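Local coordinates for protein CurF (Lyngbya majuscula, PDB 2Q35) that probably catalyses, as a crotonase-fold lyase domain of CurF, a decarboxylation step in polyketide chain beta-branching, at residues A[16-21]-A[29-34]; A[67-72]-A[130-135]. The protein carries 1 engineered substitution. All blocks are in the same frame, centred on the assembly; numbering follows the deposited sequence.

Contact 1 of 2, residues A[16-21]-A[29-34]; sequences ITMKDE and PSIVEG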
loop_
_atom_site.group_PDB
_atom_site.type_symbol
_atom_site.label_atom_id
_atom_site.label_comp_id
_atom_site.label_asym_id
_atom_site.label_seq_id
_atom_site.Cartn_x
_atom_site.Cartn_y
_atom_site.Cartn_z
ATOM N N ILE A 16 20.718 20.536 4.760
ATOM C CA ILE A 16 21.406 20.196 6.016
ATOM C C ILE A 16 22.252 18.972 5.733
ATOM O O ILE A 16 21.723 17.922 5.358
ATOM C CB ILE A 16 20.407 19.904 7.145
ATOM C CG1 ILE A 16 19.638 21.194 7.507
ATOM C CG2 ILE A 16 21.132 19.333 8.371
ATOM C CD1 ILE A 16 18.496 21.028 8.598
ATOM N N THR A 17 23.564 19.122 5.887
ATOM C CA THR A 17 24.517 18.113 5.466
ATOM C C THR A 17 25.221 17.582 6.676
ATOM O O THR A 17 25.864 18.343 7.396
ATOM C CB THR A 17 25.573 18.731 4.503
ATOM O OG1 THR A 17 24.879 19.337 3.410
ATOM C CG2 THR A 17 26.530 17.676 3.966
ATOM N N MET A 18 25.114 16.273 6.874
ATOM C CA MET A 18 25.806 15.578 7.969
ATOM C C MET A 18 27.164 15.101 7.507
ATOM O O MET A 18 27.266 14.371 6.518
ATOM C CB MET A 18 24.997 14.352 8.452
ATOM C CG MET A 18 23.643 14.701 9.072
ATOM S SD MET A 18 22.616 13.258 9.410
ATOM C CE MET A 18 22.248 12.656 7.763
ATOM N N LYS A 19 28.209 15.490 8.244
ATOM C CA LYS A 19 29.567 15.090 7.892
ATOM C C LYS A 19 30.392 14.863 9.157
ATOM O O LYS A 19 31.316 15.607 9.467
ATOM C CB LYS A 19 30.205 16.113 6.937
ATOM C CG LYS A 19 31.563 15.679 6.364
ATOM C CD LYS A 19 32.137 16.741 5.447
ATOM C CE LYS A 19 33.454 16.270 4.848
ATOM N NZ LYS A 19 34.009 17.260 3.890
ATOM N N ASP A 20 30.021 13.829 9.905
ATOM C CA ASP A 20 30.860 13.360 10.995
ATOM C C ASP A 20 31.629 12.171 10.464
ATOM O O ASP A 20 31.248 11.012 10.661
ATOM C CB ASP A 20 30.034 12.967 12.222
ATOM C CG ASP A 20 30.899 12.604 13.426
ATOM O OD1 ASP A 20 32.118 12.864 13.397
ATOM O OD2 ASP A 20 30.361 12.054 14.402
ATOM N N GLU A 21 32.733 12.466 9.784
ATOM C CA GLU A 21 33.555 11.427 9.201
ATOM C C GLU A 21 34.058 10.428 10.246
ATOM O O GLU A 21 34.129 9.244 9.960
ATOM C CB GLU A 21 34.734 12.034 8.430
ATOM C CG GLU A 21 34.300 13.038 7.381
ATOM C CD GLU A 21 35.432 13.444 6.474
ATOM O OE1 GLU A 21 36.003 14.528 6.707
ATOM O OE2 GLU A 21 35.754 12.672 5.541
ATOM N N PRO A 29 27.303 12.186 19.622
ATOM C CA PRO A 29 26.820 13.421 20.265
ATOM C C PRO A 29 26.890 14.660 19.370
ATOM O O PRO A 29 25.976 15.487 19.397
ATOM C CB PRO A 29 27.755 13.570 21.470
ATOM C CG PRO A 29 28.139 12.162 21.798
ATOM C CD PRO A 29 28.299 11.482 20.465
ATOM N N SER A 30 27.937 14.787 18.558
ATOM C CA SER A 30 28.041 15.957 17.690
ATOM C C SER A 30 27.021 15.950 16.547
ATOM O O SER A 30 26.543 17.011 16.131
ATOM C CB SER A 30 29.463 16.130 17.159
ATOM O OG SER A 30 29.836 15.064 16.306
ATOM N N ILE A 31 26.682 14.769 16.034
ATOM C CA ILE A 31 25.626 14.692 15.005
ATOM C C ILE A 31 24.272 15.077 15.597
ATOM O O ILE A 31 23.500 15.839 14.994
ATOM C CB ILE A 31 25.564 13.289 14.335
ATOM C CG1 ILE A 31 26.695 13.119 13.313
ATOM C CG2 ILE A 31 24.166 13.022 13.720
ATOM C CD1 ILE A 31 26.508 13.875 11.989
ATOM N N VAL A 32 23.968 14.551 16.781
ATOM C CA VAL A 32 22.680 14.820 17.417
ATOM C C VAL A 32 22.564 16.320 17.690
ATOM O O VAL A 32 21.560 16.956 17.326
ATOM C CB VAL A 32 22.527 13.968 18.708
ATOM C CG1 VAL A 32 21.308 14.399 19.512
ATOM C CG2 VAL A 32 22.443 12.488 18.339
ATOM N N GLU A 33 23.616 16.899 18.266
ATOM C CA GLU A 33 23.597 18.321 18.611
ATOM C C GLU A 33 23.576 19.198 17.359
ATOM O O GLU A 33 22.896 20.222 17.321
ATOM C CB GLU A 33 24.780 18.685 19.509
ATOM C CG GLU A 33 24.900 20.185 19.815
ATOM C CD GLU A 33 23.737 20.783 20.642
ATOM O OE1 GLU A 33 22.869 20.044 21.169
ATOM O OE2 GLU A 33 23.719 22.026 20.772
ATOM N N GLY A 34 24.292 18.787 16.319
ATOM C CA GLY A 34 24.329 19.592 15.110
ATOM C C GLY A 34 23.012 19.530 14.340
ATOM O O GLY A 34 22.580 20.523 13.740
#
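The carboxylate of D20 is the flat group here, and S30 OG stands above one of its faces, 3.9 Å from D20 CG. I31 comes in alongside, its CG1 lying 4.0 Å from D20 OD2. The spacing of 3.6 Å between D20 OD2 and S30 OG marks a polar neighbour more than a bond; OD2 is instead hydrogen-bonded to S28 OG and S23 OG, and OD1 to S22 OG, so the loop between the two segments holds the carboxylate by both oxygens. Swung anti to the backbone N (chi1 -174°), D20 CG leads the acid toward the opening turn of the helix, where its negative charge would probably be favoured by the helix N-terminus.

Strand 13-18, helix 29-44 and strand 50-54 form a beta-alpha-beta unit of the crotonase fold, and the contact lies where the chain leaves the first strand and enters the helix. I31 supplies the apolar part of the junction. Its CG1 rests 3.5 Å from D20 CB, while CD1 reaches 3.9 Å to M18 CB, M18 and I31 crossing at about a right angle. An alanine in place of I31 would remove everything beyond CB, including the CG1-CD1 arm, and would probably leave a gap beside the methylenes of M18 and D20, making the first turn less snug against the strand end. From M18 CB the methionine chain runs off beyond the contact, bending at chi3, to pack on L35 and F60. N25 ties down the backbone between these residues, its ND2 bonded to M18 O and its OD1 to D20 N.

Contact 2 of 2, residues A[67-72]-A[130-135]; sequences EFLIRK and YGFTPV. Engineered in segment 67-72: F68 (natural residue Tyr).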
loop_
_atom_site.group_PDB
_atom_site.type_symbol
_atom_site.label_atom_id
_atom_site.label_comp_id
_atom_site.label_asym_id
_atom_site.label_seq_id
_atom_site.Cartn_x
_atom_site.Cartn_y
_atom_site.Cartn_z
ATOM N N GLU A 67 29.894 0.134 19.198
ATOM C CA GLU A 67 30.501 0.470 20.501
ATOM C C GLU A 67 29.400 0.879 21.489
ATOM O O GLU A 67 29.420 0.468 22.658
ATOM C CB GLU A 67 31.526 1.607 20.371
ATOM C CG GLU A 67 32.642 1.388 19.341
ATOM C CD GLU A 67 33.817 0.547 19.838
ATOM O OE1 GLU A 67 33.907 0.225 21.049
ATOM O OE2 GLU A 67 34.671 0.213 18.990
ATOM N N PHE A 68 28.438 1.656 20.991
ATOM C CA PHE A 68 27.279 2.121 21.760
ATOM C C PHE A 68 26.438 0.938 22.209
ATOM O O PHE A 68 26.045 0.862 23.371
ATOM C CB PHE A 68 26.430 3.117 20.937
ATOM C CG PHE A 68 25.125 3.515 21.602
ATOM C CD1 PHE A 68 25.073 4.607 22.475
ATOM C CD2 PHE A 68 23.951 2.798 21.353
ATOM C CE1 PHE A 68 23.870 4.984 23.088
ATOM C CE2 PHE A 68 22.742 3.164 21.976
ATOM C CZ PHE A 68 22.708 4.254 22.843
ATOM N N LEU A 69 26.171 0.015 21.284
ATOM C CA LEU A 69 25.381 -1.183 21.602
ATOM C C LEU A 69 26.036 -2.054 22.663
ATOM O O LEU A 69 25.340 -2.586 23.543
ATOM C CB LEU A 69 25.084 -2.010 20.344
ATOM C CG LEU A 69 24.226 -1.328 19.280
ATOM C CD1 LEU A 69 24.043 -2.271 18.120
ATOM C CD2 LEU A 69 22.868 -0.921 19.858
ATOM N N ILE A 70 27.365 -2.191 22.597
ATOM C CA ILE A 70 28.103 -2.924 23.623
ATOM C C ILE A 70 27.953 -2.231 24.986
ATOM O O ILE A 70 27.733 -2.897 25.998
ATOM C CB ILE A 70 29.595 -3.137 23.239
ATOM C CG1 ILE A 70 29.720 -4.055 22.013
ATOM C CG2 ILE A 70 30.404 -3.696 24.428
ATOM C CD1 ILE A 70 29.326 -5.542 22.264
ATOM N N ARG A 71 28.051 -0.900 25.001
ATOM C CA ARG A 71 27.823 -0.124 26.231
ATOM C C ARG A 71 26.418 -0.385 26.773
ATOM O O ARG A 71 26.230 -0.586 27.969
ATOM C CB ARG A 71 28.036 1.374 25.977
ATOM C CG ARG A 71 29.503 1.769 25.799
ATOM C CD ARG A 71 29.626 3.071 25.026
ATOM N NE ARG A 71 29.371 4.240 25.865
ATOM C CZ ARG A 71 29.021 5.438 25.397
ATOM N NH1 ARG A 71 28.859 5.632 24.091
ATOM N NH2 ARG A 71 28.821 6.446 26.241
ATOM N N LYS A 72 25.437 -0.418 25.874
ATOM C CA LYS A 72 24.062 -0.704 26.256
ATOM C C LYS A 72 23.866 -2.088 26.893
ATOM O O LYS A 72 23.021 -2.225 27.777
ATOM C CB LYS A 72 23.109 -0.512 25.069
ATOM C CG LYS A 72 21.658 -0.237 25.491
ATOM C CD LYS A 72 20.836 0.410 24.375
ATOM C CE LYS A 72 20.272 -0.618 23.401
ATOM N NZ LYS A 72 19.188 -1.408 24.030
ATOM N N TYR A 130 21.723 -8.300 14.686
ATOM C CA TYR A 130 22.313 -8.425 16.020
ATOM C C TYR A 130 21.522 -9.359 16.919
ATOM O O TYR A 130 22.034 -9.798 17.937
ATOM C CB TYR A 130 22.370 -7.077 16.726
ATOM C CG TYR A 130 23.149 -6.012 16.000
ATOM C CD1 TYR A 130 24.504 -6.183 15.726
ATOM C CD2 TYR A 130 22.531 -4.831 15.602
ATOM C CE1 TYR A 130 25.225 -5.202 15.073
ATOM C CE2 TYR A 130 23.246 -3.826 14.946
ATOM C CZ TYR A 130 24.591 -4.027 14.682
ATOM O OH TYR A 130 25.303 -3.029 14.034
ATOM N N GLY A 131 20.263 -9.608 16.564
ATOM C CA GLY A 131 19.465 -10.624 17.246
ATOM C C GLY A 131 18.339 -10.073 18.090
ATOM O O GLY A 131 17.705 -10.842 18.819
ATOM N N PHE A 132 18.088 -8.761 17.999
ATOM C CA PHE A 132 17.039 -8.137 18.835
ATOM C C PHE A 132 16.057 -7.345 17.977
ATOM O O PHE A 132 16.277 -7.137 16.775
ATOM C CB PHE A 132 17.631 -7.278 19.966
ATOM C CG PHE A 132 18.601 -6.232 19.500
ATOM C CD1 PHE A 132 18.155 -5.086 18.867
ATOM C CD2 PHE A 132 19.969 -6.400 19.692
ATOM C CE1 PHE A 132 19.052 -4.114 18.424
ATOM C CE2 PHE A 132 20.873 -5.427 19.245
ATOM C CZ PHE A 132 20.417 -4.298 18.625
ATOM N N THR A 133 14.934 -6.967 18.578
ATOM C CA THR A 133 13.832 -6.345 17.823
ATOM C C THR A 133 14.034 -4.831 17.673
ATOM O O THR A 133 14.840 -4.238 18.401
ATOM C CB THR A 133 12.482 -6.632 18.503
ATOM O OG1 THR A 133 12.557 -6.190 19.863
ATOM C CG2 THR A 133 12.192 -8.142 18.511
ATOM N N PRO A 134 13.355 -4.205 16.694
ATOM C CA PRO A 134 13.589 -2.775 16.381
ATOM C C PRO A 134 13.186 -1.772 17.464
ATOM O O PRO A 134 12.486 -2.114 18.426
ATOM C CB PRO A 134 12.724 -2.534 15.125
ATOM C CG PRO A 134 12.518 -3.901 14.546
ATOM C CD PRO A 134 12.437 -4.844 15.722
ATOM N N VAL A 135 13.680 -0.548 17.299
ATOM C CA VAL A 135 13.228 0.634 18.026
ATOM C C VAL A 135 12.951 1.750 17.028
ATOM O O VAL A 135 13.359 1.684 15.856
ATOM C CB VAL A 135 14.273 1.127 19.080
ATOM C CG1 VAL A 135 14.421 0.103 20.161
ATOM C CG2 VAL A 135 15.628 1.376 18.415
#
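L69 lays its CD1 methyl over one face of the Y130 ring, a CH-pi contact 3.9 Å from the ring centroid and 22° off the ring normal. This is crotonase-fold packing between a short helix, 66-73, and the loop that follows helix 127-130. The methyl is offset toward the rim of the tyrosine, nearest to Y130 CE2 at 3.6 Å, and the two side chains cross at about a right angle. The same methyl meets F132 differently: it sits close to the plane of that ring, at its edge, with CD1 4.2 Å from F132 CZ. One leucine branch is thus shared by two aromatics, over the face of one and at the edge of the other.

With CG between backbone N and carbonyl carbon (chi1 54°), the F132 ring reaches L69 and also meets F230 edge-to-face and H226 at about 90°. I239, on helix 235-240, packs on both L69 and Y130. A glycerol, probably from the crystallisation liquor but possibly marking a pocket, lies about 4 Å from the L69 side chain. Between the aromatics the chain turns at G131 with positive phi, and G131 O is hydrogen-bonded to S199 OG of the second subunit.

Both segments of contact 1 precede those of contact 2 along the chain, and all fall within the same crotonase-family region. Their centres are about 21 Å apart, and their nearest atoms about 7 Å, so they do not touch. Contact 1 belongs to the beta-alpha-beta unit whose strands, 13-18 and 50-54, are second and third in the six-stranded mixed sheet. Contact 2 uses no strand of that sheet; it brings together helix 66-73 and a loop 58 residues further on, with helices 197-230 and 235-240 packed around it. The first packs neighbouring parts of that unit, whereas the second links distant parts and extends to a subunit interface, which contact 1 does not reach.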